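Local coordinates for protein-glutamate methylesterase/protein-glutamine glutaminase (Thermotoga maritima, PDB 3SFT) that probably removes methyl groups from receptor methylglutamates and deamidates receptor glutamines in chemotaxis, this chain being its C-terminal catalytic domain, at residues T62-E65 with A66-G69; V112-T115 with L116-A120; I154-D157 with K158-V162. One frame throughout, in Å; residues are numbered along the deposited sequence.

Contact 1. Residues T62-E65 with A66-G69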
loop_
_atom_site.group_PDB
_atom_site.type_symbol
_atom_site.label_atom_id
_atom_site.label_comp_id
_atom_site.label_asym_id
_atom_site.label_seq_id
_atom_site.Cartn_x
_atom_site.Cartn_y
_atom_site.Cartn_z
ATOM N N THR A 62 -0.863 -9.665 11.558
ATOM C CA THR A 62 -1.214 -10.843 10.777
ATOM C C THR A 62 -1.187 -10.481 9.297
ATOM O O THR A 62 -1.974 -9.650 8.836
ATOM C CB THR A 62 -2.608 -11.382 11.159
ATOM O OG1 THR A 62 -2.620 -11.714 12.554
ATOM C CG2 THR A 62 -2.942 -12.631 10.344
ATOM N N VAL A 63 -0.260 -11.090 8.562
ATOM C CA VAL A 63 -0.114 -10.825 7.137
ATOM C C VAL A 63 -0.717 -11.948 6.312
ATOM O O VAL A 63 -0.352 -13.115 6.464
ATOM C CB VAL A 63 1.367 -10.639 6.739
ATOM C CG1 VAL A 63 1.469 -10.221 5.281
ATOM C CG2 VAL A 63 2.038 -9.607 7.646
ATOM N N LYS A 64 -1.620 -11.581 5.410
ATOM C CA LYS A 64 -2.283 -12.557 4.563
ATOM C C LYS A 64 -2.632 -11.927 3.232
ATOM O O LYS A 64 -2.517 -10.716 3.054
ATOM C CB LYS A 64 -3.571 -13.058 5.234
ATOM C CG LYS A 64 -4.646 -11.976 5.415
ATOM C CD LYS A 64 -5.859 -12.485 6.195
ATOM C CE LYS A 64 -6.628 -13.535 5.424
ATOM N NZ LYS A 64 -7.192 -12.976 4.168
ATOM N N GLU A 65 -3.082 -12.764 2.309
ATOM C CA GLU A 65 -3.485 -12.323 0.991
ATOM C C GLU A 65 -4.910 -11.771 1.122
ATOM O O GLU A 65 -5.718 -12.314 1.878
ATOM C CB GLU A 65 -3.456 -13.523 0.043
ATOM C CG GLU A 65 -3.262 -13.177 -1.420
ATOM C CD GLU A 65 -2.738 -14.351 -2.240
ATOM O OE1 GLU A 65 -1.801 -14.140 -3.039
ATOM O OE2 GLU A 65 -3.260 -15.480 -2.085
ATOM N N ALA A 66 -5.199 -10.661 0.444
ATOM C CA ALA A 66 -6.538 -10.077 0.495
ATOM C C ALA A 66 -7.496 -10.996 -0.247
ATOM O O ALA A 66 -7.146 -11.540 -1.293
ATOM C CB ALA A 66 -6.547 -8.694 -0.142
ATOM N N GLU A 67 -8.696 -11.177 0.303
ATOM C CA GLU A 67 -9.709 -12.033 -0.314
ATOM C C GLU A 67 -10.946 -11.244 -0.720
ATOM O O GLU A 67 -11.316 -10.261 -0.069
ATOM C CB GLU A 67 -10.114 -13.165 0.631
ATOM C CG GLU A 67 -8.986 -14.109 0.984
ATOM C CD GLU A 67 -9.435 -15.230 1.896
ATOM O OE1 GLU A 67 -10.167 -16.126 1.416
ATOM O OE2 GLU A 67 -9.057 -15.216 3.091
ATOM N N ASP A 68 -11.584 -11.691 -1.797
ATOM C CA ASP A 68 -12.780 -11.051 -2.319
ATOM C C ASP A 68 -13.910 -11.064 -1.282
ATOM O O ASP A 68 -14.217 -12.104 -0.696
ATOM C CB ASP A 68 -13.208 -11.758 -3.605
ATOM C CG ASP A 68 -14.384 -11.086 -4.280
ATOM O OD1 ASP A 68 -14.289 -9.888 -4.612
ATOM O OD2 ASP A 68 -15.408 -11.766 -4.483
ATOM N N GLY A 69 -14.483 -9.888 -1.026
ATOM C CA GLY A 69 -15.559 -9.769 -0.058
ATOM C C GLY A 69 -15.111 -9.725 1.395
ATOM O O GLY A 69 -15.938 -9.580 2.294
#

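Contact 2. Residues V112-T115 with L116-A120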
loop_
_atom_site.group_PDB
_atom_site.type_symbol
_atom_site.label_atom_id
_atom_site.label_comp_id
_atom_site.label_asym_id
_atom_site.label_seq_id
_atom_site.Cartn_x
_atom_site.Cartn_y
_atom_site.Cartn_z
ATOM N N VAL A 112 -1.227 -0.325 -7.939
ATOM C CA VAL A 112 -1.543 0.388 -6.704
ATOM C C VAL A 112 -2.436 1.614 -6.963
ATOM O O VAL A 112 -3.184 2.024 -6.082
ATOM C CB VAL A 112 -0.271 0.758 -5.882
ATOM C CG1 VAL A 112 0.414 1.989 -6.449
ATOM C CG2 VAL A 112 -0.638 0.962 -4.410
ATOM N N ASP A 113 -2.400 2.161 -8.183
ATOM C CA ASP A 113 -3.247 3.314 -8.535
ATOM C C ASP A 113 -4.734 2.993 -8.340
ATOM O O ASP A 113 -5.496 3.824 -7.849
ATOM C CB ASP A 113 -3.019 3.757 -9.989
ATOM C CG ASP A 113 -1.792 4.643 -10.157
ATOM O OD1 ASP A 113 -1.255 5.148 -9.146
ATOM O OD2 ASP A 113 -1.369 4.841 -11.314
ATOM N N PHE A 114 -5.136 1.784 -8.724
ATOM C CA PHE A 114 -6.529 1.360 -8.580
ATOM C C PHE A 114 -6.940 1.289 -7.107
ATOM O O PHE A 114 -8.002 1.796 -6.726
ATOM C CB PHE A 114 -6.751 -0.001 -9.251
ATOM C CG PHE A 114 -8.198 -0.425 -9.305
ATOM C CD1 PHE A 114 -8.949 -0.228 -10.461
ATOM C CD2 PHE A 114 -8.809 -1.023 -8.205
ATOM C CE1 PHE A 114 -10.287 -0.621 -10.520
ATOM C CE2 PHE A 114 -10.143 -1.418 -8.253
ATOM C CZ PHE A 114 -10.883 -1.217 -9.412
ATOM N N THR A 115 -6.111 0.649 -6.282
ATOM C CA THR A 115 -6.404 0.520 -4.853
ATOM C C THR A 115 -6.464 1.881 -4.149
ATOM O O THR A 115 -7.343 2.121 -3.312
ATOM C CB THR A 115 -5.376 -0.395 -4.150
ATOM O OG1 THR A 115 -5.425 -1.700 -4.740
ATOM C CG2 THR A 115 -5.683 -0.523 -2.661
ATOM N N LEU A 116 -5.528 2.765 -4.488
ATOM C CA LEU A 116 -5.477 4.098 -3.898
ATOM C C LEU A 116 -6.672 4.943 -4.312
ATOM O O LEU A 116 -7.187 5.726 -3.519
ATOM C CB LEU A 116 -4.170 4.796 -4.270
ATOM C CG LEU A 116 -2.941 4.312 -3.495
ATOM C CD1 LEU A 116 -1.658 4.706 -4.201
ATOM C CD2 LEU A 116 -2.979 4.897 -2.106
ATOM N N ASP A 117 -7.111 4.781 -5.557
ATOM C CA ASP A 117 -8.267 5.509 -6.064
ATOM C C ASP A 117 -9.467 5.167 -5.183
ATOM O O ASP A 117 -10.171 6.056 -4.697
ATOM C CB ASP A 117 -8.549 5.105 -7.518
ATOM C CG ASP A 117 -9.829 5.727 -8.070
ATOM O OD1 ASP A 117 -10.095 6.917 -7.791
ATOM O OD2 ASP A 117 -10.568 5.022 -8.795
ATOM N N LYS A 118 -9.676 3.871 -4.962
ATOM C CA LYS A 118 -10.777 3.415 -4.134
ATOM C C LYS A 118 -10.611 3.816 -2.673
ATOM O O LYS A 118 -11.534 4.375 -2.087
ATOM C CB LYS A 118 -10.960 1.899 -4.266
ATOM C CG LYS A 118 -11.375 1.454 -5.657
ATOM C CD LYS A 118 -12.589 2.246 -6.133
ATOM C CE LYS A 118 -13.000 1.851 -7.543
ATOM N NZ LYS A 118 -11.899 2.054 -8.517
ATOM N N ALA A 119 -9.426 3.579 -2.100
ATOM C CA ALA A 119 -9.171 3.917 -0.694
ATOM C C ALA A 119 -9.355 5.400 -0.389
ATOM O O ALA A 119 -10.001 5.759 0.590
ATOM C CB ALA A 119 -7.778 3.469 -0.272
ATOM N N ALA A 120 -8.797 6.254 -1.242
ATOM C CA ALA A 120 -8.887 7.698 -1.070
ATOM C C ALA A 120 -10.325 8.204 -1.059
ATOM O O ALA A 120 -10.690 9.048 -0.243
ATOM C CB ALA A 120 -8.098 8.400 -2.156
#

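Contact 3. Residues I154-D157 with K158-V162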
loop_
_atom_site.group_PDB
_atom_site.type_symbol
_atom_site.label_atom_id
_atom_site.label_comp_id
_atom_site.label_asym_id
_atom_site.label_seq_id
_atom_site.Cartn_x
_atom_site.Cartn_y
_atom_site.Cartn_z
ATOM N N ILE A 154 3.704 9.282 1.602
ATOM C CA ILE A 154 5.083 9.009 1.971
ATOM C C ILE A 154 5.785 8.313 0.808
ATOM O O ILE A 154 5.282 7.330 0.265
ATOM C CB ILE A 154 5.168 8.097 3.214
ATOM C CG1 ILE A 154 4.550 8.790 4.427
ATOM C CG2 ILE A 154 6.615 7.746 3.505
ATOM C CD1 ILE A 154 4.360 7.867 5.629
ATOM N N ALA A 155 6.926 8.854 0.400
ATOM C CA ALA A 155 7.710 8.269 -0.683
ATOM C C ALA A 155 9.008 7.741 -0.093
ATOM O O ALA A 155 9.593 8.373 0.788
ATOM C CB ALA A 155 8.006 9.304 -1.746
ATOM N N GLU A 156 9.439 6.572 -0.554
ATOM C CA GLU A 156 10.671 5.980 -0.060
ATOM C C GLU A 156 11.892 6.718 -0.606
ATOM O O GLU A 156 11.984 7.001 -1.804
ATOM C CB GLU A 156 10.749 4.489 -0.408
ATOM C CG GLU A 156 11.990 3.789 0.186
ATOM C CD GLU A 156 12.044 2.287 -0.090
ATOM O OE1 GLU A 156 11.163 1.762 -0.793
ATOM O OE2 GLU A 156 12.981 1.623 0.399
ATOM N N ASP A 157 12.800 7.068 0.300
ATOM C CA ASP A 157 14.034 7.765 -0.038
ATOM C C ASP A 157 14.936 6.847 -0.868
ATOM O O ASP A 157 14.954 5.628 -0.670
ATOM C CB ASP A 157 14.749 8.188 1.256
ATOM C CG ASP A 157 15.973 9.048 1.003
ATOM O OD1 ASP A 157 15.876 10.284 1.141
ATOM O OD2 ASP A 157 17.035 8.490 0.671
ATOM N N LYS A 158 15.693 7.446 -1.780
ATOM C CA LYS A 158 16.610 6.720 -2.662
ATOM C C LYS A 158 17.585 5.805 -1.916
ATOM O O LYS A 158 18.018 4.781 -2.445
ATOM C CB LYS A 158 17.402 7.715 -3.523
ATOM C CG LYS A 158 18.232 7.062 -4.619
ATOM C CD LYS A 158 19.040 8.084 -5.407
ATOM C CE LYS A 158 19.824 7.421 -6.533
ATOM N NZ LYS A 158 18.935 6.853 -7.586
ATOM N N GLU A 159 17.926 6.177 -0.686
ATOM C CA GLU A 159 18.857 5.401 0.133
ATOM C C GLU A 159 18.539 3.907 0.214
ATOM O O GLU A 159 19.405 3.064 -0.039
ATOM C CB GLU A 159 18.907 5.977 1.552
ATOM C CG GLU A 159 19.834 5.224 2.505
ATOM C CD GLU A 159 19.728 5.706 3.945
ATOM O OE1 GLU A 159 19.417 6.895 4.174
ATOM O OE2 GLU A 159 19.961 4.884 4.853
ATOM N N THR A 160 17.295 3.586 0.551
ATOM C CA THR A 160 16.886 2.197 0.703
ATOM C C THR A 160 16.232 1.537 -0.514
ATOM O O THR A 160 15.876 0.363 -0.459
ATOM C CB THR A 160 15.982 2.036 1.941
ATOM O OG1 THR A 160 14.885 2.953 1.860
ATOM C CG2 THR A 160 16.775 2.324 3.213
ATOM N N CYS A 161 16.101 2.278 -1.611
ATOM C CA CYS A 161 15.491 1.738 -2.825
ATOM C C CYS A 161 16.453 0.941 -3.688
ATOM O O CYS A 161 17.639 1.262 -3.782
ATOM C CB CYS A 161 14.936 2.864 -3.710
ATOM S SG CYS A 161 13.506 3.761 -3.098
ATOM N N VAL A 162 15.928 -0.092 -4.334
ATOM C CA VAL A 162 16.720 -0.869 -5.270
ATOM C C VAL A 162 16.595 -0.066 -6.572
ATOM O O VAL A 162 17.585 0.179 -7.263
ATOM C CB VAL A 162 16.180 -2.302 -5.433
ATOM C CG1 VAL A 162 16.950 -3.030 -6.523
ATOM C CG2 VAL A 162 16.329 -3.055 -4.115
#

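Contact 1. Residues T62-E65 with A66-G69
Lys64 reaches forward along its own chain to meet Glu67, and the two side chains cross at about a right angle. The ammonium NZ of Lys64 forms a salt bridge with Glu67 OE2 at 3.1 Å, approaching the anti lone pair of that oxygen. The same NZ donates to the backbone carbonyl Glu65 O at 2.8 Å, nearly along the C=O axis (C=O...donor angle 162°), so one amine ties a carboxylate and the main chain together. The torsions of Lys64 explain the reach: CG sits between the backbone N and the carbonyl carbon (chi1 65°), and the chain then bends at chi3 and chi4, which brings the amine round to Glu65 O, the carbonyl of the next residue. The lysine lies where the edge strand 62-65 of the parallel, doubly wound sheet gives way to the loop leading to strand 76-79. Outward from this first shell, Glu70 gives the amine a second carboxylate and also accepts from Glu67 N, so Glu70 holds both the lysine amine and the backbone of Glu67. Glu65 directs its own carboxylate away to Thr48, while the buried Ala66 touches Tyr78 of strand 76-79 and Phe97 of strand 94-100.

Contact 2. Residues V112-T115 with L116-A120
The amine of Lys118 is held by two groups at once, the ring of Phe114 one helical turn earlier and the carboxylate of its neighbour Asp117. NZ lies over one face of the ring, 3.8 Å from the centroid and 22° off the ring normal. It is displaced toward the rim, with Phe114 CZ its closest ring atom at 3.5 Å: a cation-pi pair at i and i+4. Asp117 OD2 accepts from the same Lys118 NZ in a salt bridge of 3.3 Å, met on its anti side and out of the carboxylate plane. Phe114 sends its ring off with CG anti to the backbone N (chi1 -172°), and Lys118 bends at chi2 and chi4 to bring its amine over the ring, the two side chains crossing obliquely. With an alanine at Lys118, the ring face would probably lose its cation and Asp117 OD2 its salt-bridge partner. The backbone bonding is regular alpha-helical, for example Ala119 N to Thr115 O at 2.8 Å. Elsewhere on the helix Val112 CG2 packs on Leu116 CD1 at 3.9 Å, and Thr115 OG1 is bonded to Leu86 O. At the helix start, Asp138, a predicted active-site residue, accepts from the backbone N of Val112 and Asp113, while Asp113 OD1 in turn takes the N-H groups of Gly139 and Gly142. The helix lies against the central sheet: Val112, Thr115, Leu116 and Ala119 touch Val11 of strand 9-14, Val112 and Thr115 meet Val40 of strand 37-41, Thr115 also Val38, and Leu116 reaches Val146 of helix 140-148.

Contact 3. Residues I154-D157 with K158-V162
Glu156 runs out fully extended, CG anti to the backbone N (chi1 -176°), a path that places its carboxylate beside the hydroxyl of Thr160, whose OG1 is set between its own backbone N and carbonyl carbon (chi1 54°). Thr160 OG1 donates to the anti lone pair of Glu156 OE2 at 2.7 Å, the two side chains meeting at a slant. The carboxylate is buried yet well supplied, since OE2 is also bonded to Ser21 and OE1 takes the N-H of Thr133. Cys161 adds a sulfur contact, SG lying 3.6 Å from Glu156 CG. Asp157, the first residue of the loop, forms an Asx turn: its OD2 accepts from Glu159 N at 2.8 Å in a nearly straight bond (168°), on the anti side and a little out of the carboxylate plane. A weak bond of 3.3 Å from Thr160 N to Asp157 O spans the overlapping four-residue turn 157-160. The carboxylate of Glu159 stays 4.5 Å from that of Asp157 (OE1 to OD2) and has Tyr183 as a partner. Strand 152-156 pairs with strands 127-131 and 178-180; Ile154 packs on helix 185-192, Cys161 touches Pro167 of helix 166-172, and Thr160 is bonded to Ala182 just after the last strand.

Contacts 1 and 3 both stand where a strand of the parallel sheet passes into a loop, on opposite sides of the chain's centre and with their own centres about 26 Å apart. Their chemistry differs: at the edge strand, contact 1 depends on a partly exposed lysine shared among acids and a carbonyl, whereas contact 3 pairs a buried carboxylate with a hydroxyl and adds an Asx turn nearer the surface. Contact 2 is the buried one, within a helix that covers the sheet; its apolar side faces the strands, and its charged pair with an aromatic ring lies on the partly exposed side. Of the three, it lies closest to the predicted catalytic residues.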